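Side-chain contacts in CofB (Escherichia coli, PDB 5AX6), which serves as the homotrimeric minor pilin of the type IVb pilus CFA/III of enterotoxigenic Escherichia coli and probably takes part in assembling that pilus: residues V183-N186 with G192-L195; G213-D216 with N220-L223. One frame throughout, in Å; residues are numbered along the deposited sequence.

Overall arrangement
Both contacts lie in the pilin domain, within or beside its seven-stranded antiparallel sheet and about 50 Å from the centre of this elongated chain; their own centres are about 9 Å apart. Contact 1 joins strands 179-185 and 194-198, and contact 2 ties the loop that follows helix 208-211 to strand 220-227. Strand 179-185 links them, since it pairs with 194-198 on one side and with 220-227 on the other: Val183 O lies 2.9 Å from Gly222 N and Arg185 N 2.9 Å from Asn220 O, both probable hydrogen bonds. Along the chain, contact 1 closes before contact 2 opens. No other subunit of the trimer touches either contact.

Contact 1: V183-N186 with G192-L195; sequences VERN and GWRL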
# COMPACT_ATOMS: atom_id res chain seq x y z
N VAL A 183 -41.63 17.69 -21.62
CA VAL A 183 -42.82 18.06 -20.87
C VAL A 183 -43.33 19.41 -21.34
O VAL A 183 -42.63 20.15 -22.01
CB VAL A 183 -42.54 18.07 -19.35
CG1 VAL A 183 -42.21 16.65 -18.87
CG2 VAL A 183 -41.41 19.05 -18.99
N GLU A 184 -44.58 19.70 -21.01
CA GLU A 184 -45.21 20.92 -21.47
C GLU A 184 -46.18 21.45 -20.44
O GLU A 184 -46.69 20.71 -19.58
CB GLU A 184 -45.95 20.67 -22.80
CG GLU A 184 -47.08 19.67 -22.68
CD GLU A 184 -47.78 19.36 -24.00
OE1 GLU A 184 -47.17 18.70 -24.87
OE2 GLU A 184 -48.95 19.78 -24.16
N ARG A 185 -46.44 22.75 -20.51
CA ARG A 185 -47.51 23.33 -19.73
C ARG A 185 -48.16 24.43 -20.55
O ARG A 185 -47.54 24.97 -21.48
CB ARG A 185 -47.01 23.86 -18.40
CG ARG A 185 -45.93 24.91 -18.51
CD ARG A 185 -45.39 25.25 -17.14
NE ARG A 185 -44.30 26.22 -17.21
CZ ARG A 185 -43.63 26.66 -16.15
NH1 ARG A 185 -43.91 26.20 -14.94
NH2 ARG A 185 -42.65 27.54 -16.32
N ASN A 186 -49.41 24.74 -20.23
CA ASN A 186 -50.17 25.70 -20.99
C ASN A 186 -49.83 27.12 -20.58
O ASN A 186 -49.96 28.05 -21.36
CB ASN A 186 -51.68 25.44 -20.82
CG ASN A 186 -52.09 24.10 -21.40
OD1 ASN A 186 -51.50 23.63 -22.38
ND2 ASN A 186 -53.11 23.47 -20.80
N GLY A 192 -48.46 22.95 -13.49
CA GLY A 192 -49.02 22.78 -14.83
C GLY A 192 -48.31 21.78 -15.72
O GLY A 192 -48.84 21.37 -16.75
N TRP A 193 -47.09 21.38 -15.34
CA TRP A 193 -46.30 20.47 -16.16
C TRP A 193 -46.97 19.12 -16.39
O TRP A 193 -47.55 18.55 -15.47
CB TRP A 193 -44.93 20.22 -15.51
CG TRP A 193 -44.02 21.39 -15.52
CD1 TRP A 193 -43.57 22.10 -14.43
CD2 TRP A 193 -43.41 21.99 -16.67
NE1 TRP A 193 -42.72 23.11 -14.84
CE2 TRP A 193 -42.61 23.06 -16.21
CE3 TRP A 193 -43.46 21.73 -18.04
CZ2 TRP A 193 -41.88 23.87 -17.08
CZ3 TRP A 193 -42.73 22.53 -18.90
CH2 TRP A 193 -41.95 23.59 -18.41
N ARG A 194 -46.87 18.60 -17.61
CA ARG A 194 -47.35 17.26 -17.92
C ARG A 194 -46.50 16.67 -19.03
O ARG A 194 -45.84 17.40 -19.77
CB ARG A 194 -48.82 17.27 -18.34
CG ARG A 194 -49.03 18.03 -19.65
CD ARG A 194 -50.44 17.86 -20.24
NE ARG A 194 -50.58 18.75 -21.39
CZ ARG A 194 -50.93 20.03 -21.30
NH1 ARG A 194 -51.20 20.57 -20.11
NH2 ARG A 194 -51.01 20.77 -22.39
N LEU A 195 -46.49 15.35 -19.15
CA LEU A 195 -45.75 14.70 -20.23
C LEU A 195 -46.32 15.11 -21.58
O LEU A 195 -47.52 15.09 -21.80
CB LEU A 195 -45.79 13.18 -20.07
CG LEU A 195 -45.13 12.63 -18.81
CD1 LEU A 195 -45.38 11.14 -18.70
CD2 LEU A 195 -43.63 12.91 -18.86
O HOH W 1 -50.66 22.73 -18.42
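Arg185 lies along one face of the Trp193 indole, the tight side of this contact. Its CD sits 3.7 Å from the centroid of the six-membered ring of Trp193, a CH-pi contact only 12° off the ring normal, and the guanidinium continues over CZ2 with its plane 16° from that of the ring. The extended chain from CG to NE keeps the arginine flat against the indole. Arg185 NH1 and Trp193 NE1 are both donors and do not bond each other; both reach Asp124 OD2, Arg185 NH1 in a salt bridge and Trp193 NE1 in a hydrogen bond. Val183 CG2 meets the same indole at CE3, 3.5 Å away. Strands 179-185 and 194-198 form a beta hairpin in the antiparallel sheet of the pilin domain, where Glu184 and Arg194 make a hydrogen-bonded antiparallel pair with backbone N-H...O bonds in both directions. Their side chains share the other, looser face. There Arg194 NH2 reaches Glu184 OE2 at 2.9 Å in a salt bridge through the anti lone pair of Glu184 OE2, which sits 32° out of the guanidinium plane, while Glu184 OE1 turns to Thr196. The same NH2 gives a straighter bond to Asn186 OD1, also 2.9 Å, which lies nearly in the guanidinium plane and is shared with Lys219. Out here a water accepts from Asn186 N and donates to Gly192 O.

Contact 2: G213-D216 with N220-L223; sequences GSLD and NYGL
Leu215 is the first residue of the 213-216 loop to meet strand 220-227, and it does so through Tyr221. Both side chains leave their backbones toward the other segment, and Leu215 CD1 comes to 4.0 Å from Tyr221 CE1, approaching the ring obliquely. Leu215 CB stands 3.9 Å from Tyr221 OH, so the leucine lies beside the outer end of the phenol. Thr196 of strand 194-198 also touches both side chains.

Next in sequence, Asp216 contributes its backbone instead of its carboxylate. Tyr221 OH donates a hydrogen bond of 2.7 Å to Asp216 O. The oxygen lies at the ring edge, near the ring plane, and the hydroxyl is tilted 32° from the carbonyl plane. Asp216 N is also near, 3.4 Å from Tyr221 OH, but the angle is too poor for a bond. The Asp216 carboxylate swings away from the phenol, its CG turned opposite the backbone N (chi1 -171°), and OD1 instead accepts from Thr218 N in the loop leading into the strand. In the pilin domain this fastens the irregular connection after helix 208-211 to the face of the antiparallel sheet on which Tyr221 stands, with the Tyr221 ring and the shorter Leu215 side chain filling the 9.8 Å between Leu215 CA and Tyr221 CA. A phenylalanine in place of Tyr221 would probably leave Asp216 O without this hydrogen bond and the loop less firmly held. On the sheet side, the Tyr221 ring rests against Val182 and Glu184 of the neighbouring strand 179-185.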
# COMPACT_ATOMS: atom_id res chain seq x y z
N GLY A 213 -42.50 17.78 -35.69
CA GLY A 213 -43.45 18.44 -36.57
C GLY A 213 -44.84 18.66 -35.99
O GLY A 213 -45.48 19.67 -36.26
N SER A 214 -45.31 17.70 -35.19
CA SER A 214 -46.65 17.78 -34.62
C SER A 214 -46.68 18.53 -33.29
O SER A 214 -47.73 18.61 -32.64
CB SER A 214 -47.23 16.37 -34.45
OG SER A 214 -46.26 15.48 -33.91
N LEU A 215 -45.54 19.08 -32.88
CA LEU A 215 -45.45 19.77 -31.60
C LEU A 215 -46.10 21.15 -31.61
O LEU A 215 -45.57 22.10 -32.18
CB LEU A 215 -43.99 19.89 -31.16
CG LEU A 215 -43.45 18.66 -30.43
CD1 LEU A 215 -42.47 19.05 -29.34
CD2 LEU A 215 -44.61 17.84 -29.85
N ASP A 216 -47.25 21.23 -30.96
CA ASP A 216 -48.01 22.47 -30.78
C ASP A 216 -47.13 23.62 -30.27
O ASP A 216 -46.65 23.60 -29.14
CB ASP A 216 -49.16 22.20 -29.81
CG ASP A 216 -50.13 23.35 -29.71
OD1 ASP A 216 -49.82 24.45 -30.20
OD2 ASP A 216 -51.22 23.15 -29.12
N ASN A 220 -45.62 25.91 -23.65
CA ASN A 220 -44.28 26.11 -23.11
C ASN A 220 -43.69 24.74 -22.82
O ASN A 220 -44.34 23.90 -22.19
CB ASN A 220 -44.31 26.97 -21.86
CG ASN A 220 -45.10 28.26 -22.07
OD1 ASN A 220 -44.94 28.92 -23.09
ND2 ASN A 220 -45.96 28.60 -21.11
N TYR A 221 -42.47 24.51 -23.29
CA TYR A 221 -41.87 23.18 -23.17
C TYR A 221 -40.72 23.14 -22.18
O TYR A 221 -40.15 24.17 -21.81
CB TYR A 221 -41.39 22.71 -24.54
CG TYR A 221 -42.53 22.36 -25.47
CD1 TYR A 221 -43.15 21.12 -25.40
CD2 TYR A 221 -43.00 23.28 -26.41
CE1 TYR A 221 -44.20 20.80 -26.24
CE2 TYR A 221 -44.06 22.97 -27.26
CZ TYR A 221 -44.65 21.72 -27.17
OH TYR A 221 -45.69 21.40 -28.00
N GLY A 222 -40.38 21.93 -21.76
CA GLY A 222 -39.27 21.71 -20.85
C GLY A 222 -38.79 20.29 -21.01
O GLY A 222 -39.31 19.54 -21.83
N LEU A 223 -37.77 19.93 -20.24
CA LEU A 223 -37.26 18.57 -20.22
C LEU A 223 -37.32 18.04 -18.80
O LEU A 223 -36.98 18.75 -17.85
CB LEU A 223 -35.81 18.50 -20.72
CG LEU A 223 -35.53 18.86 -22.18
CD1 LEU A 223 -34.02 18.98 -22.37
CD2 LEU A 223 -36.12 17.81 -23.11